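Bis(5'-nucleosyl)-tetraphosphatase [asymmetrical] (Caenorhabditis elegans, PDB 1KTG) hydrolyses diadenosine tetraphosphate asymmetrically to AMP and ATP, using divalent metal ions such as magnesium. Local coordinates at residues F20-Q24 with T33-G37; A6-I10 with A48-T53. One frame throughout, in Å; residues are numbered along the deposited sequence.

How the contacts relate
From the N terminus, strand 3-14 comes first and carries residues 6-10. The chain then runs through strand 17-25 and turns into strand 32-38; contact 1 closes this short loop by pairing 20-24 with 33-37. Only afterwards does helix 45-57 return to residues 6-10, so contact 2 closes a longer loop in which contact 1 is nested. Both meet on one mixed sheet of the Nudix fold, where strand 3-14 neighbours both 17-25 and 32-38: Leu21 probably bonds to Ile10 and Gly37 to Ala6 through their backbones. Contact 1 carries Thr33 and Lys36 of the AMP pocket, contact 2 seats the Nudix helix, and Gly37 packs against Glu52 where the two adjoin.

Contact 1: F20-Q24 with T33-G37; sequences FLLLQ and TPPKG. With MG (magnesium ion), chain F; AMP (adenosine monophosphate), chain J.
Leu23 lays its CD1 methyl across the ring of Pro35, 4.0 Å from CG, the two side chains crossing at about a right angle. They join strands 17-25 and 32-38, a beta hairpin of the Nudix fold. Between 20-24 and 33-37 one antiparallel hydrogen-bonded pair forms: Leu23 N donates to Thr33 O at 2.8 Å, and Thr33 N returns a bond to Leu23 O in the carbonyl plane. Beyond it the two prolines, which lack an N-H to donate, meet the leucines by apolar packing instead; Leu22 sets CD2 over the face of the Pro34 ring near its nitrogen, 3.8 Å from Pro34 N. These apolar residues suit a buried place, and Tyr87 of strand 81-92 touches Thr33 and Pro34.

Thr33 turns OG1 between its backbone N and carbonyl carbon (chi1 77°), from where the hydroxyl donates to Pro34 O at 2.7 Å and accepts from Lys36 NZ. Lysine suits this spot because its long chain, bent at chi2 and chi4, carries a charge to the nucleotide phosphate while its backbone serves a metal: Lys36 O binds a magnesium ion that Glu56 also ligates. Its ammonium nitrogen NZ donates to AMP O1P over 2.6 Å.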
loop_
_atom_site.group_PDB
_atom_site.type_symbol
_atom_site.label_atom_id
_atom_site.label_comp_id
_atom_site.label_asym_id
_atom_site.label_seq_id
_atom_site.Cartn_x
_atom_site.Cartn_y
_atom_site.Cartn_z
ATOM N N PHE A 20 8.784 3.519 -2.362
ATOM C CA PHE A 20 7.492 2.907 -2.010
ATOM C C PHE A 20 7.529 1.374 -2.124
ATOM O O PHE A 20 8.094 0.815 -3.084
ATOM C CB PHE A 20 6.388 3.448 -2.935
ATOM C CG PHE A 20 6.218 4.938 -2.856
ATOM C CD1 PHE A 20 6.871 5.761 -3.749
ATOM C CD2 PHE A 20 5.445 5.510 -1.857
ATOM C CE1 PHE A 20 6.742 7.140 -3.672
ATOM C CE2 PHE A 20 5.306 6.889 -1.775
ATOM C CZ PHE A 20 5.969 7.699 -2.684
ATOM N N LEU A 21 6.909 0.690 -1.166
ATOM C CA LEU A 21 6.890 -0.769 -1.171
ATOM C C LEU A 21 5.715 -1.311 -1.986
ATOM O O LEU A 21 4.569 -0.970 -1.730
ATOM C CB LEU A 21 6.820 -1.321 0.259
ATOM C CG LEU A 21 6.770 -2.853 0.397
ATOM C CD1 LEU A 21 8.036 -3.515 -0.141
ATOM C CD2 LEU A 21 6.506 -3.284 1.843
ATOM N N LEU A 22 6.014 -2.135 -2.978
ATOM C CA LEU A 22 4.984 -2.795 -3.757
ATOM C C LEU A 22 5.156 -4.299 -3.618
ATOM O O LEU A 22 6.297 -4.802 -3.544
ATOM C CB LEU A 22 5.045 -2.386 -5.228
ATOM C CG LEU A 22 4.718 -0.921 -5.520
ATOM C CD1 LEU A 22 4.846 -0.661 -7.013
ATOM C CD2 LEU A 22 3.324 -0.551 -5.046
ATOM N N LEU A 23 4.016 -4.999 -3.599
ATOM C CA LEU A 23 3.946 -6.461 -3.493
ATOM C C LEU A 23 3.284 -7.061 -4.740
ATOM O O LEU A 23 2.280 -6.557 -5.248
ATOM C CB LEU A 23 3.130 -6.874 -2.271
ATOM C CG LEU A 23 3.435 -6.201 -0.940
ATOM C CD1 LEU A 23 2.490 -6.756 0.119
ATOM C CD2 LEU A 23 4.883 -6.415 -0.532
ATOM N N GLN A 24 3.854 -8.147 -5.230
ATOM C CA GLN A 24 3.341 -8.795 -6.417
ATOM C C GLN A 24 2.473 -9.986 -6.028
ATOM O O GLN A 24 2.928 -10.907 -5.333
ATOM C CB GLN A 24 4.489 -9.240 -7.318
ATOM C CG GLN A 24 4.030 -9.626 -8.688
ATOM C CD GLN A 24 5.109 -10.298 -9.504
ATOM O OE1 GLN A 24 5.994 -10.958 -8.955
ATOM N NE2 GLN A 24 5.028 -10.150 -10.823
ATOM N N THR A 33 0.579 -4.052 -5.833
ATOM C CA THR A 33 -0.056 -3.008 -5.031
ATOM C C THR A 33 0.688 -2.933 -3.714
ATOM O O THR A 33 1.461 -3.834 -3.386
ATOM C CB THR A 33 -1.529 -3.324 -4.711
ATOM O OG1 THR A 33 -1.589 -4.295 -3.658
ATOM C CG2 THR A 33 -2.272 -3.954 -5.892
ATOM N N PRO A 34 0.469 -1.867 -2.951
ATOM C CA PRO A 34 1.004 -1.814 -1.593
ATOM C C PRO A 34 0.220 -2.833 -0.776
ATOM O O PRO A 34 -0.764 -3.362 -1.295
ATOM C CB PRO A 34 0.692 -0.375 -1.137
ATOM C CG PRO A 34 0.390 0.368 -2.395
ATOM C CD PRO A 34 -0.266 -0.641 -3.298
ATOM N N PRO A 35 0.637 -3.125 0.449
ATOM C CA PRO A 35 -0.087 -4.089 1.280
ATOM C C PRO A 35 -1.507 -3.602 1.480
ATOM O O PRO A 35 -1.691 -2.454 1.843
ATOM C CB PRO A 35 0.690 -4.076 2.602
ATOM C CG PRO A 35 2.034 -3.456 2.260
ATOM C CD PRO A 35 1.800 -2.550 1.142
ATOM N N LYS A 36 -2.502 -4.452 1.238
ATOM C CA LYS A 36 -3.900 -4.035 1.372
ATOM C C LYS A 36 -4.825 -5.232 1.284
ATOM O O LYS A 36 -4.465 -6.257 0.724
ATOM C CB LYS A 36 -4.270 -3.032 0.279
ATOM C CG LYS A 36 -4.206 -3.600 -1.122
ATOM C CD LYS A 36 -5.540 -4.130 -1.611
ATOM C CE LYS A 36 -5.519 -4.437 -3.119
ATOM N NZ LYS A 36 -4.553 -5.518 -3.521
ATOM N N GLY A 37 -6.031 -5.100 1.809
ATOM C CA GLY A 37 -6.959 -6.212 1.762
ATOM C C GLY A 37 -8.361 -5.837 2.191
ATOM O O GLY A 37 -8.649 -4.700 2.551
HETATM MG MG MG F . -4.203 -8.062 -0.175
HETATM P P AMP J . -6.936 -6.535 -5.963
HETATM O O1P AMP J . -5.479 -6.124 -5.877
HETATM O O2P AMP J . -7.836 -5.380 -5.586
HETATM O O3P AMP J . -7.123 -7.826 -5.223
HETATM O "O5'" AMP J . -7.198 -6.852 -7.521
HETATM C "C5'" AMP J . -8.445 -7.373 -7.971
HETATM C "C4'" AMP J . -8.497 -7.230 -9.481
HETATM O "O4'" AMP J . -8.561 -5.840 -9.784
HETATM C "C3'" AMP J . -7.252 -7.786 -10.153
HETATM O "O3'" AMP J . -7.629 -8.500 -11.320
HETATM C "C2'" AMP J . -6.404 -6.567 -10.477
HETATM O "O2'" AMP J . -5.749 -6.668 -11.733
HETATM C "C1'" AMP J . -7.398 -5.417 -10.501
HETATM N N9 AMP J . -6.890 -4.156 -9.911
HETATM C C8 AMP J . -6.081 -3.999 -8.841
HETATM N N7 AMP J . -5.857 -2.678 -8.625
HETATM C C5 AMP J . -6.522 -1.982 -9.542
HETATM C C6 AMP J . -6.699 -0.551 -9.859
HETATM N N6 AMP J . -6.086 0.399 -9.111
HETATM N N1 AMP J . -7.473 -0.229 -10.908
HETATM C C2 AMP J . -8.085 -1.172 -11.656
HETATM N N3 AMP J . -7.959 -2.496 -11.412
HETATM C C4 AMP J . -7.207 -2.949 -10.397
HETATM O O HOH W 1 -0.616 -7.215 -5.245
HETATM O O HOH W 2 -2.722 -7.014 -1.283
HETATM O O HOH W 3 -5.515 -7.685 -1.775
HETATM O O HOH W 4 -3.647 -9.876 -1.156
#

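Contact 2: A6-I10 with A48-T53; sequences AGLVI and AAIRET. With MG (magnesium ion), chain I; MG (magnesium ion), chain G; OH (hydroxide ion), chain D.
Leu8 and Thr53 cross at about a right angle, with the leucine's CD1 3.5 Å from the threonine's OG1, where strand 3-14 packs against helix 45-57 of the Nudix box. The short axes approach to 6.1 Å at a crossing angle of -67°, a closeness that small residues allow. Ala49 points its CB at the strand and rests 3.4 Å from Gly7 O, while Ala6 CB meets that same methyl from its own side of the glycine at 3.9 Å. Leu8, its CG anti to the carbonyl carbon (chi1 -64°), sets CD2 against Ala49 CB and the CD1 branch beside Thr53. Cutting Leu8 back to an alanine removes CG and both methyls, which is likely to open a gap between the strand and Ala49 and Thr53 and to leave the threonine hydroxyl with only part of its apolar cover.

Threonine suits this face because its OG1 donates back to Ala49 O at 2.8 Å, satisfying a buried hydroxyl; that oxygen also accepts from Thr53 N, on the opposite face of its plane. Farther round the helix, Glu52 leads its carboxylate away from the strand to bridge two magnesium ions, which share a hydroxide ion; Glu56 and Glu103 are fellow metal ligands. Arg51, also salt-bridged to Glu43 and Glu55, comes from above the carboxylate plane, its NH1 lying 2.9 Å from Glu52 OE2.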
loop_
_atom_site.group_PDB
_atom_site.type_symbol
_atom_site.label_atom_id
_atom_site.label_comp_id
_atom_site.label_asym_id
_atom_site.label_seq_id
_atom_site.Cartn_x
_atom_site.Cartn_y
_atom_site.Cartn_z
ATOM N N ALA A 6 -8.776 -1.842 2.347
ATOM C CA ALA A 6 -7.884 -0.780 2.771
ATOM C C ALA A 6 -6.461 -1.282 2.870
ATOM O O ALA A 6 -6.214 -2.476 2.983
ATOM C CB ALA A 6 -8.321 -0.248 4.096
ATOM N N GLY A 7 -5.523 -0.345 2.859
ATOM C CA GLY A 7 -4.135 -0.700 2.991
ATOM C C GLY A 7 -3.294 0.494 3.342
ATOM O O GLY A 7 -3.805 1.570 3.647
ATOM N N LEU A 8 -1.986 0.290 3.293
ATOM C CA LEU A 8 -1.034 1.318 3.633
ATOM C C LEU A 8 -0.010 1.458 2.518
ATOM O O LEU A 8 0.568 0.473 2.072
ATOM C CB LEU A 8 -0.317 0.963 4.941
ATOM C CG LEU A 8 -1.183 0.894 6.206
ATOM C CD1 LEU A 8 -0.359 0.566 7.428
ATOM C CD2 LEU A 8 -1.974 2.179 6.410
ATOM N N VAL A 9 0.155 2.682 2.035
ATOM C CA VAL A 9 1.214 2.986 1.090
ATOM C C VAL A 9 2.436 3.169 1.978
ATOM O O VAL A 9 2.623 4.207 2.597
ATOM C CB VAL A 9 0.917 4.243 0.270
ATOM C CG1 VAL A 9 2.146 4.668 -0.558
ATOM C CG2 VAL A 9 -0.261 3.995 -0.655
ATOM N N ILE A 10 3.210 2.102 2.103
ATOM C CA ILE A 10 4.429 2.125 2.891
ATOM C C ILE A 10 5.559 2.742 2.085
ATOM O O ILE A 10 5.751 2.392 0.921
ATOM C CB ILE A 10 4.845 0.696 3.237
ATOM C CG1 ILE A 10 3.717 -0.052 3.965
ATOM C CG2 ILE A 10 6.164 0.713 4.020
ATOM C CD1 ILE A 10 3.315 0.543 5.274
ATOM N N ALA A 48 -8.267 -2.671 9.104
ATOM C CA ALA A 48 -7.991 -3.582 8.002
ATOM C C ALA A 48 -6.629 -3.284 7.369
ATOM O O ALA A 48 -5.828 -4.185 7.113
ATOM C CB ALA A 48 -9.095 -3.484 6.976
ATOM N N ALA A 49 -6.360 -2.009 7.148
ATOM C CA ALA A 49 -5.106 -1.592 6.531
ATOM C C ALA A 49 -3.911 -2.033 7.371
ATOM O O ALA A 49 -2.893 -2.480 6.849
ATOM C CB ALA A 49 -5.093 -0.090 6.362
ATOM N N ILE A 50 -4.037 -1.881 8.678
ATOM C CA ILE A 50 -2.958 -2.256 9.586
ATOM C C ILE A 50 -2.774 -3.774 9.610
ATOM O O ILE A 50 -1.651 -4.287 9.503
ATOM C CB ILE A 50 -3.247 -1.700 10.988
ATOM C CG1 ILE A 50 -3.199 -0.169 10.953
ATOM C CG2 ILE A 50 -2.231 -2.249 12.011
ATOM C CD1 ILE A 50 -3.728 0.503 12.212
ATOM N N ARG A 51 -3.879 -4.502 9.729
ATOM C CA ARG A 51 -3.802 -5.957 9.810
ATOM C C ARG A 51 -3.269 -6.561 8.513
ATOM O O ARG A 51 -2.447 -7.474 8.528
ATOM C CB ARG A 51 -5.165 -6.554 10.153
ATOM C CG ARG A 51 -5.196 -8.083 10.114
ATOM C CD ARG A 51 -6.583 -8.680 10.248
ATOM N NE ARG A 51 -7.515 -7.986 9.366
ATOM C CZ ARG A 51 -7.563 -8.142 8.050
ATOM N NH1 ARG A 51 -6.746 -8.992 7.453
ATOM N NH2 ARG A 51 -8.435 -7.441 7.324
ATOM N N GLU A 52 -3.746 -6.061 7.389
ATOM C CA GLU A 52 -3.286 -6.577 6.097
ATOM C C GLU A 52 -1.813 -6.273 5.882
ATOM O O GLU A 52 -1.083 -7.054 5.264
ATOM C CB GLU A 52 -4.132 -6.005 4.959
ATOM C CG GLU A 52 -5.557 -6.555 4.934
ATOM C CD GLU A 52 -5.675 -7.947 4.330
ATOM O OE1 GLU A 52 -4.735 -8.395 3.639
ATOM O OE2 GLU A 52 -6.731 -8.588 4.534
ATOM N N THR A 53 -1.364 -5.140 6.401
ATOM C CA THR A 53 0.043 -4.807 6.281
ATOM C C THR A 53 0.877 -5.803 7.065
ATOM O O THR A 53 1.912 -6.284 6.582
ATOM C CB THR A 53 0.283 -3.396 6.767
ATOM O OG1 THR A 53 -0.277 -2.497 5.808
ATOM C CG2 THR A 53 1.770 -3.071 6.790
HETATM MG MG MG I . -4.374 -9.968 2.326
HETATM MG MG MG G . -7.691 -10.091 3.542
HETATM O O OH D . -5.959 -11.228 3.084
HETATM O O HOH W 5 -7.629 -11.197 5.561
HETATM O O HOH W 6 -8.736 -11.850 2.775
HETATM O O HOH W 7 -9.502 -9.462 4.232
HETATM O O HOH W 8 -3.236 -10.914 3.930
#